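Local atomic coordinates of serine-pyruvate aminotransferase (AgxT) (Sulfolobus solfataricus, PDB entry 3ZRQ), a protein that probably transfers amino groups between small substrates such as serine and pyruvate or alanine and glyoxylate, using a pyridoxal 5'-phosphate cofactor. Residues Gly86-Arg91 with Val136-Gly141; Leu5-Pro10 with Glu324-Val329; Tyr128-Leu133 with Leu159-Gly164. One frame throughout, in Å; residues are numbered along the deposited sequence.

Contact 1: Gly86-Arg91 with Val136-Gly141. With PMP (4'-deoxy-4'-aminopyridoxal-5'-phosphate), chain C.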
loop_
_atom_site.group_PDB
_atom_site.type_symbol
_atom_site.label_atom_id
_atom_site.label_comp_id
_atom_site.label_asym_id
_atom_site.label_seq_id
_atom_site.Cartn_x
_atom_site.Cartn_y
_atom_site.Cartn_z
ATOM N N GLY A 86 14.672 -36.109 8.663
ATOM C CA GLY A 86 15.484 -35.495 7.634
ATOM C C GLY A 86 16.118 -34.181 8.084
ATOM O O GLY A 86 16.416 -34.022 9.258
ATOM N N VAL A 87 16.302 -33.260 7.144
ATOM C CA VAL A 87 17.074 -32.009 7.349
ATOM C C VAL A 87 16.686 -31.227 8.613
ATOM O O VAL A 87 17.557 -30.800 9.394
ATOM C CB VAL A 87 16.934 -31.080 6.082
ATOM C CG1 VAL A 87 17.564 -29.716 6.322
ATOM C CG2 VAL A 87 17.564 -31.737 4.881
ATOM N N PHE A 88 15.384 -31.051 8.830
ATOM C CA PHE A 88 14.918 -30.202 9.938
ATOM C C PHE A 88 14.830 -30.923 11.256
ATOM O O PHE A 88 14.969 -30.312 12.311
ATOM C CB PHE A 88 13.655 -29.416 9.543
ATOM C CG PHE A 88 13.938 -28.438 8.417
ATOM C CD1 PHE A 88 14.649 -27.263 8.685
ATOM C CD2 PHE A 88 13.615 -28.744 7.091
ATOM C CE1 PHE A 88 14.994 -26.388 7.658
ATOM C CE2 PHE A 88 13.959 -27.881 6.047
ATOM C CZ PHE A 88 14.645 -26.685 6.343
ATOM N N GLY A 89 14.650 -32.238 11.200
ATOM C CA GLY A 89 14.918 -33.054 12.376
ATOM C C GLY A 89 16.376 -32.981 12.781
ATOM O O GLY A 89 16.665 -32.829 13.977
ATOM N N ASP A 90 17.294 -33.035 11.799
ATOM C CA ASP A 90 18.722 -32.929 12.077
ATOM C C ASP A 90 19.108 -31.542 12.644
ATOM O O ASP A 90 20.059 -31.440 13.404
ATOM C CB ASP A 90 19.566 -33.244 10.821
ATOM C CG ASP A 90 19.453 -34.706 10.394
ATOM O OD1 ASP A 90 18.965 -35.549 11.173
ATOM O OD2 ASP A 90 19.818 -35.023 9.255
ATOM N N ARG A 91 18.348 -30.496 12.301
ATOM C CA ARG A 91 18.613 -29.165 12.867
ATOM C C ARG A 91 18.543 -29.138 14.389
ATOM O O ARG A 91 19.309 -28.407 15.019
ATOM C CB ARG A 91 17.683 -28.099 12.247
ATOM C CG ARG A 91 17.936 -26.661 12.783
ATOM C CD ARG A 91 17.436 -25.650 11.768
ATOM N NE ARG A 91 18.352 -25.641 10.621
ATOM C CZ ARG A 91 18.428 -24.663 9.718
ATOM N NH1 ARG A 91 17.663 -23.569 9.794
ATOM N NH2 ARG A 91 19.306 -24.770 8.740
ATOM N N VAL A 136 5.898 -32.019 10.281
ATOM C CA VAL A 136 6.104 -32.233 8.867
ATOM C C VAL A 136 7.554 -31.905 8.569
ATOM O O VAL A 136 8.023 -30.796 8.864
ATOM C CB VAL A 136 5.144 -31.348 7.991
ATOM C CG1 VAL A 136 5.619 -31.294 6.526
ATOM C CG2 VAL A 136 3.718 -31.827 8.078
ATOM N N GLU A 137 8.270 -32.896 8.035
ATOM C CA GLU A 137 9.647 -32.749 7.612
ATOM C C GLU A 137 9.699 -32.182 6.192
ATOM O O GLU A 137 9.461 -32.884 5.201
ATOM C CB GLU A 137 10.377 -34.108 7.698
ATOM C CG GLU A 137 11.781 -34.138 7.070
ATOM C CD GLU A 137 12.699 -33.077 7.709
ATOM O OE1 GLU A 137 12.800 -33.070 8.959
ATOM O OE2 GLU A 137 13.270 -32.259 6.952
ATOM N N THR A 138 10.056 -30.901 6.096
ATOM C CA THR A 138 9.917 -30.128 4.868
ATOM C C THR A 138 10.815 -30.648 3.753
ATOM O O THR A 138 10.449 -30.528 2.568
ATOM C CB THR A 138 10.231 -28.619 5.141
ATOM O OG1 THR A 138 9.526 -28.212 6.317
ATOM C CG2 THR A 138 9.811 -27.726 3.981
ATOM N N SER A 139 11.961 -31.239 4.099
ATOM C CA SER A 139 12.866 -31.733 3.052
ATOM C C SER A 139 12.270 -32.896 2.230
ATOM O O SER A 139 12.624 -33.080 1.074
ATOM C CB SER A 139 14.223 -32.166 3.634
ATOM O OG SER A 139 14.032 -33.142 4.658
ATOM N N THR A 140 11.344 -33.642 2.812
ATOM C CA THR A 140 10.852 -34.878 2.168
ATOM C C THR A 140 9.337 -34.907 2.022
ATOM O O THR A 140 8.811 -35.788 1.362
ATOM C CB THR A 140 11.272 -36.145 2.948
ATOM O OG1 THR A 140 10.752 -36.065 4.270
ATOM C CG2 THR A 140 12.764 -36.319 2.985
ATOM N N GLY A 141 8.643 -33.960 2.642
ATOM C CA GLY A 141 7.172 -33.928 2.646
ATOM C C GLY A 141 6.529 -34.987 3.519
ATOM O O GLY A 141 5.382 -35.361 3.306
HETATM N N1 PMP C . 11.568 -26.649 10.782
HETATM C C2 PMP C . 11.069 -26.955 9.553
HETATM C C2A PMP C . 10.214 -28.187 9.442
HETATM C C3 PMP C . 11.222 -26.075 8.477
HETATM O O3 PMP C . 10.579 -26.337 7.311
HETATM C C4 PMP C . 12.055 -24.959 8.657
HETATM C C4A PMP C . 12.544 -24.143 7.493
HETATM N N4A PMP C . 11.470 -23.712 6.697
HETATM C C5 PMP C . 12.582 -24.682 9.928
HETATM C C6 PMP C . 12.339 -25.546 10.985
HETATM C C5A PMP C . 13.410 -23.438 10.232
HETATM O O4P PMP C . 12.554 -22.308 10.096
HETATM P P PMP C . 13.196 -20.869 9.757
HETATM O O1P PMP C . 13.836 -20.910 8.385
HETATM O O2P PMP C . 14.235 -20.538 10.815
HETATM O O3P PMP C . 12.033 -19.916 9.812
#
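The first turn of helix 87-96 faces the loop that leaves strand 136-137, with Val87 CA and Ser139 CA 6.0 Å apart. Across this gap Glu137, its chain bent at chi2 (57°), turns its carboxylate to the helix start. Phe88 N gives OE2 of Glu137 a nearly straight bond (3.1 Å, 175°), and Gly89 N reaches Glu137 OE1 at 3.0 Å; both arrive on the syn sides. On the anti side of Glu137 OE2 come Ser139 OG, at 2.6 Å, and Ser139 N, both tilted well out of the carboxylate plane, so three donors grip one oxygen and hold the group's rotation. Replacing Glu137 by an alanine would probably leave the amides of Phe88 and Gly89, and the hydroxyl and amide of Ser139, without their shared acceptor. The Phe88 ring is sandwiched: Val87 CG1 lies over one face, and PMP C3 over the opposite face, 3.5 Å above the plane. Phe88 CE2 packs on Thr138 CB at 3.9 Å, while Thr138 OG1 and PMP O3 are hydrogen-bonded at a doubtfully short 2.4 Å. Helix start and loop build one wall of the cofactor site, with an aromatic side chain over the pyridine ring as in many fold type I aminotransferases.

Contact 2: Leu5-Pro10 with Glu324-Val329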
loop_
_atom_site.group_PDB
_atom_site.type_symbol
_atom_site.label_atom_id
_atom_site.label_comp_id
_atom_site.label_asym_id
_atom_site.label_seq_id
_atom_site.Cartn_x
_atom_site.Cartn_y
_atom_site.Cartn_z
ATOM N N LEU A 5 4.140 -18.086 -6.041
ATOM C CA LEU A 5 5.158 -18.603 -5.106
ATOM C C LEU A 5 4.632 -19.869 -4.408
ATOM O O LEU A 5 3.927 -19.789 -3.396
ATOM C CB LEU A 5 5.637 -17.529 -4.100
ATOM C CG LEU A 5 6.848 -17.824 -3.174
ATOM C CD1 LEU A 5 8.172 -18.047 -3.948
ATOM C CD2 LEU A 5 7.046 -16.726 -2.128
ATOM N N LEU A 6 4.947 -21.025 -4.997
ATOM C CA LEU A 6 4.632 -22.339 -4.418
ATOM C C LEU A 6 5.915 -22.979 -3.877
ATOM O O LEU A 6 6.336 -24.084 -4.282
ATOM C CB LEU A 6 3.908 -23.243 -5.430
ATOM C CG LEU A 6 2.508 -22.798 -5.915
ATOM C CD1 LEU A 6 1.892 -23.832 -6.886
ATOM C CD2 LEU A 6 1.507 -22.405 -4.781
ATOM N N HIS A 7 6.521 -22.226 -2.958
ATOM C CA HIS A 7 7.781 -22.529 -2.283
ATOM C C HIS A 7 7.428 -23.003 -0.846
ATOM O O HIS A 7 6.248 -23.147 -0.480
ATOM C CB HIS A 7 8.648 -21.244 -2.250
ATOM C CG HIS A 7 10.130 -21.479 -2.188
ATOM N ND1 HIS A 7 10.779 -21.875 -1.032
ATOM C CD2 HIS A 7 11.097 -21.331 -3.131
ATOM C CE1 HIS A 7 12.075 -21.992 -1.276
ATOM N NE2 HIS A 7 12.295 -21.665 -2.541
ATOM N N VAL A 8 8.461 -23.204 -0.037
ATOM C CA VAL A 8 8.295 -23.742 1.311
ATOM C C VAL A 8 8.096 -22.685 2.424
ATOM O O VAL A 8 8.054 -23.035 3.605
ATOM C CB VAL A 8 9.436 -24.739 1.650
ATOM C CG1 VAL A 8 9.397 -25.903 0.663
ATOM C CG2 VAL A 8 10.815 -24.043 1.646
ATOM N N GLY A 9 7.961 -21.414 2.036
ATOM C CA GLY A 9 7.720 -20.311 2.983
ATOM C C GLY A 9 8.807 -19.237 2.997
ATOM O O GLY A 9 9.978 -19.556 3.183
ATOM N N PRO A 10 8.440 -17.953 2.765
ATOM C CA PRO A 10 7.103 -17.495 2.378
ATOM C C PRO A 10 6.545 -18.238 1.159
ATOM O O PRO A 10 7.292 -18.755 0.313
ATOM C CB PRO A 10 7.309 -16.008 2.031
ATOM C CG PRO A 10 8.509 -15.588 2.797
ATOM C CD PRO A 10 9.376 -16.824 2.970
ATOM N N GLU A 324 7.159 -20.376 -9.014
ATOM C CA GLU A 324 8.400 -20.711 -8.314
ATOM C C GLU A 324 8.105 -21.840 -7.306
ATOM O O GLU A 324 7.328 -21.649 -6.359
ATOM C CB GLU A 324 8.983 -19.462 -7.628
ATOM C CG GLU A 324 10.453 -19.588 -7.176
ATOM C CD GLU A 324 10.925 -18.400 -6.321
ATOM O OE1 GLU A 324 10.405 -17.269 -6.502
ATOM O OE2 GLU A 324 11.810 -18.603 -5.457
ATOM N N PHE A 325 8.684 -23.020 -7.572
ATOM C CA PHE A 325 8.669 -24.205 -6.676
ATOM C C PHE A 325 9.956 -24.192 -5.821
ATOM O O PHE A 325 10.696 -23.210 -5.844
ATOM C CB PHE A 325 8.635 -25.499 -7.510
ATOM C CG PHE A 325 7.332 -25.746 -8.250
ATOM C CD1 PHE A 325 6.132 -25.901 -7.558
ATOM C CD2 PHE A 325 7.316 -25.879 -9.627
ATOM C CE1 PHE A 325 4.928 -26.146 -8.233
ATOM C CE2 PHE A 325 6.129 -26.135 -10.316
ATOM C CZ PHE A 325 4.933 -26.269 -9.623
ATOM N N ALA A 326 10.255 -25.275 -5.109
ATOM C CA ALA A 326 11.486 -25.332 -4.291
ATOM C C ALA A 326 12.434 -26.459 -4.704
ATOM O O ALA A 326 11.986 -27.483 -5.197
ATOM C CB ALA A 326 11.148 -25.447 -2.801
ATOM N N PRO A 327 13.759 -26.281 -4.483
ATOM C CA PRO A 327 14.678 -27.358 -4.825
ATOM C C PRO A 327 14.579 -28.538 -3.863
ATOM O O PRO A 327 14.102 -28.390 -2.734
ATOM C CB PRO A 327 16.059 -26.690 -4.714
ATOM C CG PRO A 327 15.868 -25.639 -3.696
ATOM C CD PRO A 327 14.476 -25.109 -3.940
ATOM N N GLY A 328 15.003 -29.701 -4.342
ATOM C CA GLY A 328 15.042 -30.909 -3.543
ATOM C C GLY A 328 16.414 -31.038 -2.920
ATOM O O GLY A 328 17.415 -31.056 -3.629
ATOM N N VAL A 329 16.466 -31.124 -1.594
ATOM C CA VAL A 329 17.739 -31.107 -0.864
ATOM C C VAL A 329 17.883 -32.289 0.103
ATOM O O VAL A 329 17.901 -32.116 1.322
ATOM C CB VAL A 329 17.966 -29.751 -0.131
ATOM C CG1 VAL A 329 18.437 -28.673 -1.117
ATOM C CG2 VAL A 329 16.702 -29.299 0.642
#
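Glu324 pairs with Leu5 in a parallel beta bridge, and its carbonyl O takes a weak bond from Leu6 N at 2.8 Å. Its extended side chain runs alongside that of Leu5, pointing the same way, and Leu5 CD1 rests 3.5 Å from Glu324 OE1. That oxygen makes a salt bridge with Lys3 and is also bonded to Ser30 of the second subunit, while OE2 of Glu324 sits 3.7 Å from His7 CD2, the ring and carboxylate planes nearly perpendicular (84°). At Phe325 the backbone takes over: its CA lies 3.3 Å from Leu6 O in a CA-H...O contact, and its carbonyl O comes equally near His7 CD2. The Phe325 ring lies beside Leu6, CE1 to Leu6 CD1 4.0 Å, both side chains pointing the same way. Ala326 then points at the N-terminal segment, its CB 3.9 Å from the centroid of the His7 ring and only 7° off the normal, a CH-pi contact over the face. His7 holds CG on the far side from its backbone nitrogen (chi1 -153°), which brings the ring across to Ala326. The same methyl touches Val8 CG1 at 3.9 Å. Pro327 adds a looser touch at the histidine's NE2. Phe28 of the second subunit meets the His7 ring edge-to-face. The N-terminal strand thus forms, within this chain, one edge of the mixed sheet of the smaller domain, a pairing at the subunit interface that delivers Val8 close to the cofactor site.

Contact 3: Tyr128-Leu133 with Leu159-Gly164. With PMP (4'-deoxy-4'-aminopyridoxal-5'-phosphate), chain C.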
loop_
_atom_site.group_PDB
_atom_site.type_symbol
_atom_site.label_atom_id
_atom_site.label_comp_id
_atom_site.label_asym_id
_atom_site.label_seq_id
_atom_site.Cartn_x
_atom_site.Cartn_y
_atom_site.Cartn_z
ATOM N N TYR A 128 14.823 -39.958 29.310
ATOM C CA TYR A 128 14.998 -38.671 28.603
ATOM C C TYR A 128 14.252 -37.500 29.261
ATOM O O TYR A 128 13.084 -37.617 29.681
ATOM C CB TYR A 128 14.638 -38.813 27.109
ATOM C CG TYR A 128 15.581 -39.701 26.343
ATOM C CD1 TYR A 128 16.785 -39.197 25.853
ATOM C CD2 TYR A 128 15.277 -41.053 26.097
ATOM C CE1 TYR A 128 17.654 -40.001 25.143
ATOM C CE2 TYR A 128 16.177 -41.884 25.407
ATOM C CZ TYR A 128 17.335 -41.349 24.927
ATOM O OH TYR A 128 18.213 -42.129 24.212
ATOM N N LYS A 129 14.943 -36.368 29.362
ATOM C CA LYS A 129 14.329 -35.124 29.856
ATOM C C LYS A 129 13.391 -34.573 28.765
ATOM O O LYS A 129 12.282 -34.123 29.035
ATOM C CB LYS A 129 15.453 -34.099 30.160
ATOM C CG LYS A 129 15.047 -32.595 30.317
ATOM C CD LYS A 129 14.200 -32.356 31.540
ATOM C CE LYS A 129 14.063 -30.826 31.857
ATOM N NZ LYS A 129 15.333 -30.293 32.439
ATOM N N LEU A 130 13.855 -34.653 27.527
ATOM C CA LEU A 130 13.155 -34.021 26.402
ATOM C C LEU A 130 13.172 -34.851 25.141
ATOM O O LEU A 130 14.237 -35.348 24.701
ATOM C CB LEU A 130 13.776 -32.640 26.091
ATOM C CG LEU A 130 13.041 -31.835 25.006
ATOM C CD1 LEU A 130 12.740 -30.470 25.557
ATOM C CD2 LEU A 130 13.846 -31.749 23.729
ATOM N N VAL A 131 11.997 -34.960 24.518
ATOM C CA VAL A 131 11.890 -35.597 23.202
ATOM C C VAL A 131 11.426 -34.557 22.155
ATOM O O VAL A 131 10.435 -33.865 22.352
ATOM C CB VAL A 131 10.922 -36.818 23.217
ATOM C CG1 VAL A 131 10.793 -37.431 21.797
ATOM C CG2 VAL A 131 11.454 -37.894 24.195
ATOM N N ALA A 132 12.162 -34.483 21.062
ATOM C CA ALA A 132 11.883 -33.543 19.982
ATOM C C ALA A 132 11.362 -34.310 18.769
ATOM O O ALA A 132 12.019 -35.253 18.266
ATOM C CB ALA A 132 13.151 -32.748 19.608
ATOM N N LEU A 133 10.199 -33.860 18.294
ATOM C CA LEU A 133 9.546 -34.398 17.094
ATOM C C LEU A 133 9.420 -33.327 15.987
ATOM O O LEU A 133 9.410 -32.118 16.293
ATOM C CB LEU A 133 8.149 -34.863 17.498
ATOM C CG LEU A 133 8.050 -35.850 18.658
ATOM C CD1 LEU A 133 6.580 -36.196 18.874
ATOM C CD2 LEU A 133 8.890 -37.079 18.298
ATOM N N LEU A 159 9.517 -33.894 29.040
ATOM C CA LEU A 159 9.111 -32.803 28.121
ATOM C C LEU A 159 9.026 -33.288 26.672
ATOM O O LEU A 159 9.901 -34.026 26.208
ATOM C CB LEU A 159 10.113 -31.642 28.193
ATOM C CG LEU A 159 10.215 -30.833 29.496
ATOM C CD1 LEU A 159 11.325 -29.747 29.408
ATOM C CD2 LEU A 159 8.851 -30.227 29.917
ATOM N N ILE A 160 7.979 -32.855 25.959
ATOM C CA ILE A 160 7.833 -33.175 24.542
ATOM C C ILE A 160 7.665 -31.891 23.722
ATOM O O ILE A 160 6.796 -31.092 24.007
ATOM C CB ILE A 160 6.642 -34.125 24.265
ATOM C CG1 ILE A 160 6.829 -35.474 24.985
ATOM C CG2 ILE A 160 6.488 -34.400 22.760
ATOM C CD1 ILE A 160 5.569 -36.337 24.908
ATOM N N VAL A 161 8.538 -31.709 22.738
ATOM C CA VAL A 161 8.454 -30.559 21.848
ATOM C C VAL A 161 8.220 -31.009 20.402
ATOM O O VAL A 161 8.798 -32.023 19.931
ATOM C CB VAL A 161 9.686 -29.606 21.964
ATOM C CG1 VAL A 161 10.036 -29.324 23.438
ATOM C CG2 VAL A 161 10.891 -30.135 21.213
ATOM N N VAL A 162 7.348 -30.265 19.703
ATOM C CA VAL A 162 7.064 -30.561 18.301
ATOM C C VAL A 162 7.349 -29.339 17.438
ATOM O O VAL A 162 6.830 -28.238 17.707
ATOM C CB VAL A 162 5.592 -31.003 18.086
ATOM C CG1 VAL A 162 5.321 -31.311 16.594
ATOM C CG2 VAL A 162 5.258 -32.209 18.979
ATOM N N ASP A 163 8.208 -29.534 16.448
ATOM C CA ASP A 163 8.430 -28.549 15.414
ATOM C C ASP A 163 7.255 -28.668 14.415
ATOM O O ASP A 163 7.206 -29.613 13.599
ATOM C CB ASP A 163 9.803 -28.784 14.780
ATOM C CG ASP A 163 9.989 -28.051 13.470
ATOM O OD1 ASP A 163 9.086 -27.289 13.033
ATOM O OD2 ASP A 163 11.052 -28.260 12.848
ATOM N N GLY A 164 6.299 -27.737 14.558
ATOM C CA GLY A 164 5.177 -27.550 13.624
ATOM C C GLY A 164 5.343 -26.412 12.613
ATOM O O GLY A 164 4.347 -25.857 12.131
HETATM N N1 PMP C . 11.568 -26.649 10.782
HETATM C C2 PMP C . 11.069 -26.955 9.553
HETATM C C2A PMP C . 10.214 -28.187 9.442
HETATM C C3 PMP C . 11.222 -26.075 8.477
HETATM O O3 PMP C . 10.579 -26.337 7.311
HETATM C C4 PMP C . 12.055 -24.959 8.657
HETATM C C4A PMP C . 12.544 -24.143 7.493
HETATM N N4A PMP C . 11.470 -23.712 6.697
HETATM C C5 PMP C . 12.582 -24.682 9.928
HETATM C C6 PMP C . 12.339 -25.546 10.985
HETATM C C5A PMP C . 13.410 -23.438 10.232
HETATM O O4P PMP C . 12.554 -22.308 10.096
HETATM P P PMP C . 13.196 -20.869 9.757
HETATM O O1P PMP C . 13.836 -20.910 8.385
HETATM O O2P PMP C . 14.235 -20.538 10.815
HETATM O O3P PMP C . 12.033 -19.916 9.812
#
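Backbone bonds do most of the joining between Leu130-Leu133 and Leu159-Asp163, two parallel strands whose axes differ by 17°. Val131 lies at the centre, its N donating to Leu159 O at 2.8 Å and its O accepting from Val161 N at 2.9 Å. Leu133 repeats the pattern two residues on, between Val161 O and Asp163 N. Where the chain turns a corner at Lys129 the pairing frays, and Leu159 N makes only a weak bond to Lys129 O. CA-H...O contacts fill in between these bonds, the shortest from Leu130 CA to Leu159 O at 3.3 Å.

The apolar side chains sort onto two faces. On one, Leu130 swings its CG opposite its own backbone nitrogen (chi1 -175°) and lays CD1 against Leu159 CB at 3.9 Å; Ala132 and Val161 continue this face. On the other are Val131, Leu133, Ile160 and Val162, where Leu133 CB meets Val162 CG2 at 4.2 Å and helix 146-153 packs over Val131, Leu133 and Ile160. That helix links the two strands in a beta-alpha-beta crossover within the large domain's seven-stranded sheet.

Polar side chains work at the two ends. Lys129 runs beside Leu159, CE 3.8 Å from Leu159 CD1, while its NZ is paired with Asp78. At the far end Asp163 keeps CG anti to the backbone N (chi1 165°), which turns its carboxylate away from the neighbouring strand to the cofactor: OD2 is 2.7 Å from N1 of PMP, and OD1 accepts from Val165 N. Apolar strands held, beyond the frayed end at Lys129, by straight bonds would thus present a carboxylate facing the pyridine nitrogen, consistent with the aspartate that fold type I enzymes use to tune their cofactor's electronics.

Starting from the N terminus, Leu5-Pro10 opens the longest loop, which contact 2 closes only when the chain returns as Glu324-Val329, 314 residues later. Contacts 1 and 3 both nest inside it and cross one another: Gly86-Arg91 comes first, then Tyr128-Leu133, then Val136-Gly141, which completes contact 1, and finally Leu159-Gly164, which completes contact 3. Contacts 1 and 3 approach PMP from different elements, a helix start with a loop on one hand and a strand end on the other. Contact 1 touches contact 2 through Val87 with Val329 and Thr138 with Val8, connecting the large domain's cofactor site to the small domain's sheet. Contacts 2 and 3 stay about 10 Å apart at their nearest atoms.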